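Local coordinates for cell wall binding protein cwp8 (Peptoclostridium difficile, PDB 5J6Q) that probably anchors itself to the bacterial cell wall through its CWB2 modules, as one of the cell wall proteins linked to the S-layer, at residues S432-A437 and A442-T447; T535-A540 and A545-T550; T570-I575 and N582-I587. All blocks are in the same frame, centred on the assembly; numbering follows the deposited sequence.

Following the chain from the N terminus, contact 1 comes first. It closes the short turn between helix 434-438 and strand 444-447, in the second CWB2 range. Contact 2 closes a turn of the same length between helix 531-542 and strand 547-549, in the third range. Contact 3 closes the short loop from strand 572-575 to helix 581-590. The three follow one another in series; none nests in or crosses another. Contacts 2 and 3 share one parallel sheet and touch through Ala-536 and Ile-575. Contacts 1 and 2 touch across two modules, where Ser-434 packs on Ala-537. Contacts 1 and 3 do not touch; their nearest atoms are about 10 Å apart.

Contact 1. Residues S432-A437 and A442-T447; sequences SISARA and APIIVT
Ala-437 lies against both Ala-442 and Ile-444 and has the largest surface buried here. Its CB sits 3.4 Å from the backbone O of Ala-442. The same methyl meets CG1 of Ile-444 at 3.9 Å. Next to it the backbone closes the turn. The N-H of Ala-442 reaches the O of Ala-437 at 3.2 Å, but the bond is bent, with an angle of 137° at the hydrogen. CB of Ala-437 and CB of Ala-442 are 4.1 Å apart. The side chain of Phe-420 of strand 418-423 touches both alanines.

Helix 434-438 is part of the connection between strands 418-423 and 444-447. These are parallel neighbours, so the connection forms a beta-alpha-beta crossover. Strand 444-447 is an edge strand of the four-stranded parallel sheet in this CWB2 module.

Ile-444 is the strand residue that packs on the helix. Its CG1 is anti to the carbonyl carbon (chi1 -74°), and the extended branch carries CD1 across to the helix. CD1 of Ile-444 lies 4.0 Å from CB of Ala-437. It also meets OG of Ser-434 at 3.9 Å, a van der Waals contact. That hydroxyl has its polar partner in the backbone O of Leu-326. Upstream, the N of Ala-437 is held by the O of Ile-433 at 3.0 Å.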
ATOM      1  N   SER A 432     -22.042 -16.617 -15.557  1.00 27.85           N
ATOM      2  CA  SER A 432     -20.996 -16.539 -16.541  1.00 31.65           C
ATOM      3  C   SER A 432     -21.406 -15.770 -17.851  1.00 32.99           C
ATOM      4  O   SER A 432     -20.547 -15.206 -18.574  1.00 30.74           O
ATOM      5  CB  SER A 432     -20.585 -17.981 -16.830  1.00 37.30           C
ATOM      6  OG  SER A 432     -19.596 -18.447 -15.921  1.00 34.81           O
ATOM      7  N   ILE A 433     -22.714 -15.712 -18.130  1.00 34.66           N
ATOM      8  CA  ILE A 433     -23.228 -15.044 -19.342  1.00 30.20           C
ATOM      9  C   ILE A 433     -23.853 -13.698 -19.011  1.00 31.25           C
ATOM     10  O   ILE A 433     -24.245 -13.010 -19.928  1.00 39.18           O
ATOM     11  CB  ILE A 433     -24.229 -16.089 -19.980  1.00 37.94           C
ATOM     12  CG1 ILE A 433     -24.405 -15.828 -21.482  1.00 44.39           C
ATOM     13  CG2 ILE A 433     -25.599 -16.011 -19.271  1.00 35.51           C
ATOM     14  CD1 ILE A 433     -23.095 -15.695 -22.294  1.00 44.66           C
ATOM     15  N   SER A 434     -23.950 -13.267 -17.701  1.00 34.69           N
ATOM     16  CA  SER A 434     -24.509 -11.948 -17.400  1.00 34.06           C
ATOM     17  C   SER A 434     -23.794 -10.786 -18.108  1.00 36.87           C
ATOM     18  O   SER A 434     -24.503  -9.973 -18.653  1.00 37.27           O
ATOM     19  CB  SER A 434     -24.506 -11.701 -15.885  1.00 36.38           C
ATOM     20  OG  SER A 434     -25.511 -12.541 -15.316  1.00 36.90           O
ATOM     21  N   ALA A 435     -22.446 -10.704 -18.120  1.00 34.34           N
ATOM     22  CA  ALA A 435     -21.819  -9.540 -18.750  1.00 41.84           C
ATOM     23  C   ALA A 435     -22.196  -9.503 -20.244  1.00 36.26           C
ATOM     24  O   ALA A 435     -22.574  -8.486 -20.721  1.00 34.46           O
ATOM     25  CB  ALA A 435     -20.295  -9.620 -18.621  1.00 34.67           C
ATOM     26  N   ARG A 436     -22.060 -10.647 -20.939  1.00 37.60           N
ATOM     27  CA  ARG A 436     -22.309 -10.726 -22.375  1.00 41.50           C
ATOM     28  C   ARG A 436     -23.723 -10.312 -22.659  1.00 42.29           C
ATOM     29  O   ARG A 436     -23.915  -9.512 -23.599  1.00 40.89           O
ATOM     30  CB  ARG A 436     -22.015 -12.148 -22.856  1.00 42.86           C
ATOM     31  CG  ARG A 436     -22.592 -12.451 -24.198  1.00 42.89           C
ATOM     32  CD  ARG A 436     -21.777 -11.630 -25.214  1.00 44.96           C
ATOM     33  NE  ARG A 436     -22.250 -11.837 -26.565  1.00 50.07           N
ATOM     34  CZ  ARG A 436     -21.508 -11.599 -27.653  1.00 62.05           C
ATOM     35  NH1 ARG A 436     -22.021 -11.812 -28.858  1.00 52.82           N
ATOM     36  NH2 ARG A 436     -20.250 -11.145 -27.542  1.00 45.35           N
ATOM     37  N   ALA A 437     -24.700 -10.793 -21.840  1.00 36.10           N
ATOM     38  CA  ALA A 437     -26.072 -10.419 -22.065  1.00 39.88           C
ATOM     39  C   ALA A 437     -26.284  -8.946 -21.783  1.00 43.66           C
ATOM     40  O   ALA A 437     -26.949  -8.280 -22.602  1.00 41.85           O
ATOM     41  CB  ALA A 437     -27.001 -11.213 -21.210  1.00 35.38           C
ATOM     42  N   ALA A 442     -29.573  -8.564 -24.360  1.00 56.69           N
ATOM     43  CA  ALA A 442     -30.100  -9.923 -24.375  1.00 53.85           C
ATOM     44  C   ALA A 442     -30.733 -10.330 -23.061  1.00 54.79           C
ATOM     45  O   ALA A 442     -30.116 -10.218 -21.996  1.00 56.26           O
ATOM     46  CB  ALA A 442     -28.998 -10.895 -24.720  1.00 54.02           C
ATOM     47  N   PRO A 443     -32.012 -10.740 -23.073  1.00 53.53           N
ATOM     48  CA  PRO A 443     -32.624 -11.161 -21.824  1.00 50.03           C
ATOM     49  C   PRO A 443     -32.067 -12.509 -21.394  1.00 49.49           C
ATOM     50  O   PRO A 443     -31.501 -13.280 -22.190  1.00 46.21           O
ATOM     51  CB  PRO A 443     -34.127 -11.212 -22.162  1.00 51.22           C
ATOM     52  CG  PRO A 443     -34.178 -11.285 -23.657  1.00 53.44           C
ATOM     53  CD  PRO A 443     -33.018 -10.506 -24.121  1.00 53.84           C
ATOM     54  N   ILE A 444     -32.283 -12.817 -20.125  1.00 49.19           N
ATOM     55  CA  ILE A 444     -31.828 -14.054 -19.597  1.00 50.18           C
ATOM     56  C   ILE A 444     -33.088 -14.654 -19.090  1.00 50.85           C
ATOM     57  O   ILE A 444     -33.625 -14.187 -18.089  1.00 48.37           O
ATOM     58  CB  ILE A 444     -30.804 -13.845 -18.441  1.00 49.96           C
ATOM     59  CG1 ILE A 444     -29.428 -13.385 -18.996  1.00 43.99           C
ATOM     60  CG2 ILE A 444     -30.673 -15.127 -17.664  1.00 40.54           C
ATOM     61  CD1 ILE A 444     -28.514 -12.859 -17.846  1.00 40.03           C
ATOM     62  N   ILE A 445     -33.546 -15.707 -19.747  1.00 52.94           N
ATOM     63  CA  ILE A 445     -34.801 -16.297 -19.364  1.00 51.07           C
ATOM     64  C   ILE A 445     -34.476 -17.494 -18.545  1.00 53.46           C
ATOM     65  O   ILE A 445     -33.657 -18.321 -18.959  1.00 54.88           O
ATOM     66  CB  ILE A 445     -35.567 -16.642 -20.682  1.00 54.84           C
ATOM     67  CG1 ILE A 445     -35.814 -15.339 -21.527  1.00 47.72           C
ATOM     68  CG2 ILE A 445     -36.875 -17.342 -20.336  1.00 53.08           C
ATOM     69  CD1 ILE A 445     -36.597 -14.254 -20.711  1.00 46.48           C
ATOM     70  N   VAL A 446     -35.087 -17.580 -17.407  1.00 49.29           N
ATOM     71  CA  VAL A 446     -34.902 -18.661 -16.471  1.00 48.39           C
ATOM     72  C   VAL A 446     -36.128 -19.581 -16.670  1.00 55.90           C
ATOM     73  O   VAL A 446     -37.246 -19.061 -16.661  1.00 57.78           O
ATOM     74  CB  VAL A 446     -34.879 -18.058 -15.077  1.00 46.32           C
ATOM     75  CG1 VAL A 446     -34.710 -19.138 -14.014  1.00 44.74           C
ATOM     76  CG2 VAL A 446     -33.772 -17.014 -14.959  1.00 44.76           C
ATOM     77  N   THR A 447     -35.928 -20.935 -16.803  1.00 62.62           N
ATOM     78  CA  THR A 447     -37.062 -21.824 -17.040  1.00 70.47           C
ATOM     79  C   THR A 447     -37.032 -23.084 -16.158  1.00 73.44           C
ATOM     80  O   THR A 447     -35.969 -23.524 -15.678  1.00 72.46           O
ATOM     81  CB  THR A 447     -37.098 -22.195 -18.550  1.00 73.83           C
ATOM     82  OG1 THR A 447     -38.328 -22.903 -18.824  1.00 74.79           O
ATOM     83  CG2 THR A 447     -35.903 -23.073 -18.961  1.00 71.15           C
TER

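Contact 2. Residues T535-A540 and A545-T550; sequences TAAPLA and APIVLT
Ala-540 and Ile-547 carry most of this contact, which lies within a beta-alpha-beta unit. Strand 516-519 leads into helix 531-542, and the helix returns to strand 547-549 at the edge of the same parallel sheet. The axes of the short helix and strand segments come within 10.4 Å, with 143° between their directions.

There is one hydrogen bond. The N of Ala-545 gives its hydrogen to the O of Ala-540 at 3.0 Å, with an angle of 159° at the hydrogen. It ties the helix to the start of the returning chain.

The rest is van der Waals packing. CB of Ala-540 lies 3.4 Å from the O of Ala-545 and 3.8 Å from CG1 of Ile-547. Tyr-517 of the neighbouring strand 516-519 packs on both alanines. Ile-547 points its extended branch at the helix, because CG1 is anti to the carbonyl carbon (chi1 -68°). Ala-536 and Ala-537 present only small methyls, so the branch can come close to the helix backbone. The helix is kinked just beyond, at Pro-538 and Leu-539. The CB of Ala-537 is 4.1 Å from CD1 of Ile-547, while the CA of Ala-537 lies nearer to that CD1, at 3.6 Å.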
ATOM      1  N   THR A 535     -23.254  -8.074  -9.103  1.00 38.28           N
ATOM      2  CA  THR A 535     -23.225  -6.583  -9.116  1.00 33.95           C
ATOM      3  C   THR A 535     -22.214  -6.055 -10.147  1.00 34.05           C
ATOM      4  O   THR A 535     -22.449  -4.983 -10.706  1.00 31.06           O
ATOM      5  CB  THR A 535     -22.871  -5.980  -7.753  1.00 31.71           C
ATOM      6  OG1 THR A 535     -21.657  -6.491  -7.261  1.00 34.24           O
ATOM      7  CG2 THR A 535     -23.966  -6.226  -6.713  1.00 36.16           C
ATOM      8  N   ALA A 536     -21.113  -6.833 -10.452  1.00 32.74           N
ATOM      9  CA  ALA A 536     -20.184  -6.355 -11.459  1.00 31.16           C
ATOM     10  C   ALA A 536     -20.518  -6.688 -12.941  1.00 31.40           C
ATOM     11  O   ALA A 536     -19.865  -6.105 -13.854  1.00 32.65           O
ATOM     12  CB  ALA A 536     -18.766  -6.858 -11.161  1.00 30.74           C
ATOM     13  N   ALA A 537     -21.446  -7.526 -13.238  1.00 32.28           N
ATOM     14  CA  ALA A 537     -21.624  -7.839 -14.643  1.00 29.80           C
ATOM     15  C   ALA A 537     -21.924  -6.529 -15.544  1.00 31.03           C
ATOM     16  O   ALA A 537     -21.394  -6.531 -16.616  1.00 30.06           O
ATOM     17  CB  ALA A 537     -22.723  -8.871 -14.818  1.00 26.26           C
ATOM     18  N   PRO A 538     -22.754  -5.482 -15.178  1.00 32.24           N
ATOM     19  CA  PRO A 538     -22.958  -4.303 -16.092  1.00 36.02           C
ATOM     20  C   PRO A 538     -21.674  -3.573 -16.234  1.00 38.47           C
ATOM     21  O   PRO A 538     -21.420  -2.907 -17.254  1.00 44.23           O
ATOM     22  CB  PRO A 538     -24.057  -3.457 -15.381  1.00 36.81           C
ATOM     23  CG  PRO A 538     -24.348  -4.267 -14.009  1.00 36.55           C
ATOM     24  CD  PRO A 538     -23.880  -5.639 -14.241  1.00 36.28           C
ATOM     25  N   LEU A 539     -20.807  -3.642 -15.152  1.00 38.38           N
ATOM     26  CA  LEU A 539     -19.532  -2.997 -15.235  1.00 36.10           C
ATOM     27  C   LEU A 539     -18.653  -3.740 -16.256  1.00 37.86           C
ATOM     28  O   LEU A 539     -18.077  -3.096 -17.188  1.00 33.72           O
ATOM     29  CB  LEU A 539     -18.919  -2.904 -13.845  1.00 39.11           C
ATOM     30  CG  LEU A 539     -17.422  -2.633 -13.880  1.00 37.84           C
ATOM     31  CD1 LEU A 539     -17.173  -1.213 -14.351  1.00 26.00           C
ATOM     32  CD2 LEU A 539     -16.827  -2.723 -12.503  1.00 24.03           C
ATOM     33  N   ALA A 540     -18.560  -5.073 -16.145  1.00 33.54           N
ATOM     34  CA  ALA A 540     -17.801  -5.806 -17.150  1.00 34.84           C
ATOM     35  C   ALA A 540     -18.477  -5.604 -18.556  1.00 35.34           C
ATOM     36  O   ALA A 540     -17.729  -5.517 -19.526  1.00 33.32           O
ATOM     37  CB  ALA A 540     -17.770  -7.272 -16.854  1.00 30.58           C
ATOM     38  N   ALA A 545     -15.945  -6.913 -21.432  1.00 35.21           N
ATOM     39  CA  ALA A 545     -14.900  -7.741 -20.885  1.00 27.44           C
ATOM     40  C   ALA A 545     -15.606  -8.889 -20.121  1.00 29.37           C
ATOM     41  O   ALA A 545     -16.750  -8.749 -19.719  1.00 29.14           O
ATOM     42  CB  ALA A 545     -14.058  -6.843 -19.867  1.00 28.27           C
ATOM     43  N   PRO A 546     -14.946 -10.028 -19.980  1.00 30.11           N
ATOM     44  CA  PRO A 546     -15.582 -11.155 -19.264  1.00 28.73           C
ATOM     45  C   PRO A 546     -15.310 -11.154 -17.665  1.00 29.33           C
ATOM     46  O   PRO A 546     -14.450 -10.447 -17.153  1.00 28.46           O
ATOM     47  CB  PRO A 546     -14.882 -12.347 -19.883  1.00 25.86           C
ATOM     48  CG  PRO A 546     -13.429 -11.851 -19.917  1.00 30.70           C
ATOM     49  CD  PRO A 546     -13.673 -10.446 -20.610  1.00 28.79           C
ATOM     50  N   ILE A 547     -16.060 -12.001 -16.947  1.00 30.04           N
ATOM     51  CA  ILE A 547     -15.867 -12.157 -15.537  1.00 27.70           C
ATOM     52  C   ILE A 547     -15.334 -13.609 -15.399  1.00 27.32           C
ATOM     53  O   ILE A 547     -16.025 -14.541 -15.749  1.00 28.00           O
ATOM     54  CB  ILE A 547     -17.141 -11.955 -14.704  1.00 32.66           C
ATOM     55  CG1 ILE A 547     -17.567 -10.485 -14.780  1.00 29.38           C
ATOM     56  CG2 ILE A 547     -16.818 -12.381 -13.126  1.00 27.54           C
ATOM     57  CD1 ILE A 547     -18.907 -10.136 -14.038  1.00 31.69           C
ATOM     58  N   VAL A 548     -14.091 -13.771 -15.001  1.00 24.50           N
ATOM     59  CA  VAL A 548     -13.588 -15.118 -14.765  1.00 25.23           C
ATOM     60  C   VAL A 548     -14.176 -15.509 -13.344  1.00 26.57           C
ATOM     61  O   VAL A 548     -13.998 -14.741 -12.394  1.00 27.53           O
ATOM     62  CB  VAL A 548     -12.036 -15.015 -14.720  1.00 25.70           C
ATOM     63  CG1 VAL A 548     -11.368 -16.342 -14.184  1.00 22.90           C
ATOM     64  CG2 VAL A 548     -11.517 -14.679 -16.153  1.00 27.56           C
ATOM     65  N   LEU A 549     -14.847 -16.661 -13.198  1.00 25.32           N
ATOM     66  CA  LEU A 549     -15.354 -16.978 -11.832  1.00 25.61           C
ATOM     67  C   LEU A 549     -14.404 -17.979 -11.170  1.00 36.26           C
ATOM     68  O   LEU A 549     -14.207 -19.144 -11.624  1.00 31.41           O
ATOM     69  CB  LEU A 549     -16.732 -17.600 -11.922  1.00 26.72           C
ATOM     70  CG  LEU A 549     -17.804 -16.625 -12.424  1.00 32.94           C
ATOM     71  CD1 LEU A 549     -19.085 -17.427 -12.657  1.00 29.05           C
ATOM     72  CD2 LEU A 549     -18.027 -15.416 -11.454  1.00 26.59           C
ATOM     73  N   THR A 550     -13.756 -17.484 -10.081  1.00 34.94           N
ATOM     74  CA  THR A 550     -12.947 -18.410  -9.354  1.00 33.51           C
ATOM     75  C   THR A 550     -12.771 -17.948  -7.887  1.00 34.70           C
ATOM     76  O   THR A 550     -12.759 -16.734  -7.629  1.00 32.77           O
ATOM     77  CB  THR A 550     -11.539 -18.545  -9.976  1.00 35.01           C
ATOM     78  OG1 THR A 550     -10.941 -19.759  -9.455  1.00 35.37           O
ATOM     79  CG2 THR A 550     -10.653 -17.425  -9.587  1.00 27.36           C
TER

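Contact 3. Residues T570-I575 and N582-I587; sequences TKLVQI and NAIEKI. With SO4 (sulfate ion), chain H.
Leu-572 reaches from strand 572-575 into the face of helix 581-590 and packs against Ile-584 and Ile-587. From CB, which points at the helix, the chain runs to CG. CG is anti to the backbone N (chi1 178°), and this carries both methyls out to the helix. CD1 meets CG2 of Ile-587 at 3.9 Å. CD2 makes more contacts. It lies 3.7 Å from CG2 of Ile-587 and 3.9 Å from CG2 of Ile-584. It also rests 3.8 Å from the backbone O of Ile-584. The side chains of Leu-572 and Ile-587 cross at about a right angle.

Gln-574 is two residues along, on the same side of the strand. Its extended chain brings OE1 to 3.4 Å from CD1 of Ile-584. Arg-200 takes OE1 as a hydrogen-bond acceptor, and NE2 is bonded to the O of Gly-576. The amide is thus held at both ends.

The helix packs over the parallel sheet of the CWB2 module. The short helix and strand segments run nearly antiparallel, with 157° between their directions. Val-518 of the neighbouring strand touches Leu-572, Ile-584 and Ile-587. Lys-571 turns to the other side of the strand, where NZ bonds O3 of a sulfate at 3.0 Å. The ion, probably from the crystallisation liquor, is also held by Lys-515 and Tyr-517, and the same NZ forms salt bridges with Glu-283 and Glu-287.

No hydrogen bond joins strand and helix. The two segments hold mainly by apolar packing, with OE1 of Gln-574 lying against a methyl, while the amide of Gln-574 has its polar partners outside the two segments.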
ATOM      1  N   THR A 570      -5.185  -5.567 -20.698  1.00 42.52           N
ATOM      2  CA  THR A 570      -4.121  -4.734 -20.133  1.00 43.74           C
ATOM      3  C   THR A 570      -4.503  -4.298 -18.762  1.00 47.83           C
ATOM      4  O   THR A 570      -3.912  -3.351 -18.233  1.00 49.63           O
ATOM      5  CB  THR A 570      -3.830  -3.518 -21.056  1.00 49.90           C
ATOM      6  OG1 THR A 570      -5.042  -2.772 -21.258  1.00 53.54           O
ATOM      7  CG2 THR A 570      -3.244  -3.980 -22.419  1.00 52.13           C
ATOM      8  N   LYS A 571      -5.444  -5.060 -18.117  1.00 45.83           N
ATOM      9  CA  LYS A 571      -5.942  -4.727 -16.786  1.00 38.75           C
ATOM     10  C   LYS A 571      -6.724  -5.922 -16.195  1.00 35.99           C
ATOM     11  O   LYS A 571      -7.588  -6.538 -16.892  1.00 36.68           O
ATOM     12  CB  LYS A 571      -6.889  -3.472 -16.877  1.00 36.65           C
ATOM     13  CG  LYS A 571      -7.060  -2.753 -15.535  1.00 38.56           C
ATOM     14  CD  LYS A 571      -8.168  -1.726 -15.547  1.00 38.87           C
ATOM     15  CE  LYS A 571      -7.967  -0.827 -14.340  1.00 40.13           C
ATOM     16  NZ  LYS A 571      -9.085   0.133 -14.100  1.00 37.49           N
ATOM     17  N   LEU A 572      -6.446  -6.270 -14.994  1.00 31.78           N
ATOM     18  CA  LEU A 572      -7.211  -7.337 -14.280  1.00 30.27           C
ATOM     19  C   LEU A 572      -7.930  -6.630 -13.122  1.00 32.01           C
ATOM     20  O   LEU A 572      -7.282  -5.991 -12.309  1.00 34.32           O
ATOM     21  CB  LEU A 572      -6.211  -8.367 -13.846  1.00 33.82           C
ATOM     22  CG  LEU A 572      -6.730  -9.547 -13.047  1.00 33.40           C
ATOM     23  CD1 LEU A 572      -8.017 -10.197 -13.663  1.00 37.83           C
ATOM     24  CD2 LEU A 572      -5.563 -10.491 -13.023  1.00 42.17           C
ATOM     25  N   VAL A 573      -9.266  -6.622 -13.102  1.00 33.79           N
ATOM     26  CA  VAL A 573      -9.999  -5.958 -12.012  1.00 34.93           C
ATOM     27  C   VAL A 573     -10.589  -7.081 -11.117  1.00 37.99           C
ATOM     28  O   VAL A 573     -11.433  -7.816 -11.611  1.00 44.16           O
ATOM     29  CB  VAL A 573     -11.143  -5.098 -12.564  1.00 32.36           C
ATOM     30  CG1 VAL A 573     -11.932  -4.422 -11.463  1.00 26.18           C
ATOM     31  CG2 VAL A 573     -10.617  -4.048 -13.576  1.00 31.78           C
ATOM     32  N   GLN A 574     -10.177  -7.243  -9.871  1.00 34.02           N
ATOM     33  CA  GLN A 574     -10.836  -8.232  -8.949  1.00 26.29           C
ATOM     34  C   GLN A 574     -12.099  -7.634  -8.255  1.00 26.04           C
ATOM     35  O   GLN A 574     -11.973  -6.589  -7.653  1.00 29.47           O
ATOM     36  CB  GLN A 574      -9.860  -8.622  -7.780  1.00 29.09           C
ATOM     37  CG  GLN A 574     -10.578  -9.402  -6.650  1.00 26.38           C
ATOM     38  CD  GLN A 574      -9.547 -10.031  -5.754  1.00 35.32           C
ATOM     39  OE1 GLN A 574      -8.468 -10.400  -6.208  1.00 33.43           O
ATOM     40  NE2 GLN A 574      -9.787 -10.004  -4.443  1.00 27.75           N
ATOM     41  N   ILE A 575     -13.266  -8.263  -8.289  1.00 25.14           N
ATOM     42  CA  ILE A 575     -14.429  -7.777  -7.561  1.00 26.27           C
ATOM     43  C   ILE A 575     -14.519  -8.548  -6.197  1.00 30.58           C
ATOM     44  O   ILE A 575     -14.563  -9.808  -6.254  1.00 30.03           O
ATOM     45  CB  ILE A 575     -15.793  -8.093  -8.288  1.00 25.85           C
ATOM     46  CG1 ILE A 575     -15.755  -7.565  -9.802  1.00 30.60           C
ATOM     47  CG2 ILE A 575     -17.012  -7.385  -7.546  1.00 20.36           C
ATOM     48  CD1 ILE A 575     -15.321  -6.158  -9.771  1.00 22.40           C
ATOM     49  N   ASN A 582      -2.911 -16.562  -5.669  1.00 36.10           N
ATOM     50  CA  ASN A 582      -2.421 -17.438  -6.765  1.00 45.87           C
ATOM     51  C   ASN A 582      -3.316 -17.427  -8.100  1.00 45.46           C
ATOM     52  O   ASN A 582      -2.754 -17.499  -9.204  1.00 44.19           O
ATOM     53  CB  ASN A 582      -2.320 -18.832  -6.281  1.00 47.06           C
ATOM     54  CG  ASN A 582      -1.033 -19.073  -5.490  1.00 63.57           C
ATOM     55  OD1 ASN A 582      -0.885 -20.188  -4.958  1.00 71.94           O
ATOM     56  ND2 ASN A 582      -0.074 -18.108  -5.337  1.00 65.93           N
ATOM     57  N   ALA A 583      -4.654 -17.332  -7.985  1.00 41.60           N
ATOM     58  CA  ALA A 583      -5.514 -17.308  -9.174  1.00 40.62           C
ATOM     59  C   ALA A 583      -5.295 -16.015  -9.885  1.00 38.19           C
ATOM     60  O   ALA A 583      -5.288 -16.030 -11.094  1.00 35.21           O
ATOM     61  CB  ALA A 583      -7.008 -17.411  -8.810  1.00 41.35           C
ATOM     62  N   ILE A 584      -5.159 -14.906  -9.139  1.00 34.59           N
ATOM     63  CA  ILE A 584      -4.843 -13.614  -9.750  1.00 34.24           C
ATOM     64  C   ILE A 584      -3.472 -13.711 -10.417  1.00 37.60           C
ATOM     65  O   ILE A 584      -3.248 -13.099 -11.510  1.00 37.48           O
ATOM     66  CB  ILE A 584      -4.766 -12.438  -8.698  1.00 33.73           C
ATOM     67  CG1 ILE A 584      -6.115 -12.254  -7.926  1.00 38.06           C
ATOM     68  CG2 ILE A 584      -4.361 -11.077  -9.360  1.00 29.48           C
ATOM     69  CD1 ILE A 584      -7.444 -12.441  -8.690  1.00 40.31           C
ATOM     70  N   GLU A 585      -2.527 -14.446  -9.786  1.00 37.13           N
ATOM     71  CA  GLU A 585      -1.192 -14.481 -10.369  1.00 41.52           C
ATOM     72  C   GLU A 585      -1.301 -15.330 -11.635  1.00 38.02           C
ATOM     73  O   GLU A 585      -0.795 -14.882 -12.682  1.00 34.12           O
ATOM     74  CB  GLU A 585      -0.123 -15.049  -9.385  1.00 38.95           C
ATOM     75  CG  GLU A 585       0.105 -14.083  -8.226  1.00 42.73           C
ATOM     76  CD  GLU A 585       1.035 -14.653  -7.169  1.00 55.27           C
ATOM     77  OE1 GLU A 585       1.965 -13.936  -6.808  1.00 63.08           O
ATOM     78  OE2 GLU A 585       0.809 -15.806  -6.688  1.00 60.09           O
ATOM     79  N   LYS A 586      -2.005 -16.455 -11.542  1.00 27.53           N
ATOM     80  CA  LYS A 586      -2.205 -17.383 -12.669  1.00 31.01           C
ATOM     81  C   LYS A 586      -2.793 -16.598 -13.828  1.00 37.51           C
ATOM     82  O   LYS A 586      -2.303 -16.727 -14.944  1.00 42.74           O
ATOM     83  CB  LYS A 586      -3.190 -18.550 -12.292  1.00 33.53           C
ATOM     84  CG  LYS A 586      -3.098 -19.856 -13.192  1.00 39.47           C
ATOM     85  CD  LYS A 586      -1.628 -20.058 -13.817  1.00 39.37           C
ATOM     86  CE  LYS A 586      -0.765 -21.076 -13.043  1.00 48.42           C
ATOM     87  NZ  LYS A 586       0.654 -20.981 -13.522  1.00 52.08           N
ATOM     88  N   ILE A 587      -3.816 -15.734 -13.555  1.00 37.78           N
ATOM     89  CA  ILE A 587      -4.506 -14.995 -14.581  1.00 41.64           C
ATOM     90  C   ILE A 587      -3.523 -14.004 -15.231  1.00 45.78           C
ATOM     91  O   ILE A 587      -3.416 -13.942 -16.470  1.00 44.84           O
ATOM     92  CB  ILE A 587      -5.796 -14.277 -14.010  1.00 41.51           C
ATOM     93  CG1 ILE A 587      -6.867 -15.274 -13.530  1.00 34.64           C
ATOM     94  CG2 ILE A 587      -6.402 -13.411 -15.088  1.00 30.44           C
ATOM     95  CD1 ILE A 587      -7.981 -14.546 -12.790  1.00 38.60           C
TER
HETATM   96  S   SO4 H 707     -12.638  -1.167 -13.756  1.00 75.60           S
HETATM   97  O1  SO4 H 707     -13.174  -2.481 -13.370  1.00 77.70           O
HETATM   98  O2  SO4 H 707     -11.913  -0.543 -12.485  1.00 69.86           O
HETATM   99  O3  SO4 H 707     -11.669  -1.121 -14.896  1.00 71.55           O
HETATM  100  O4  SO4 H 707     -13.928  -0.623 -14.118  1.00 75.77           O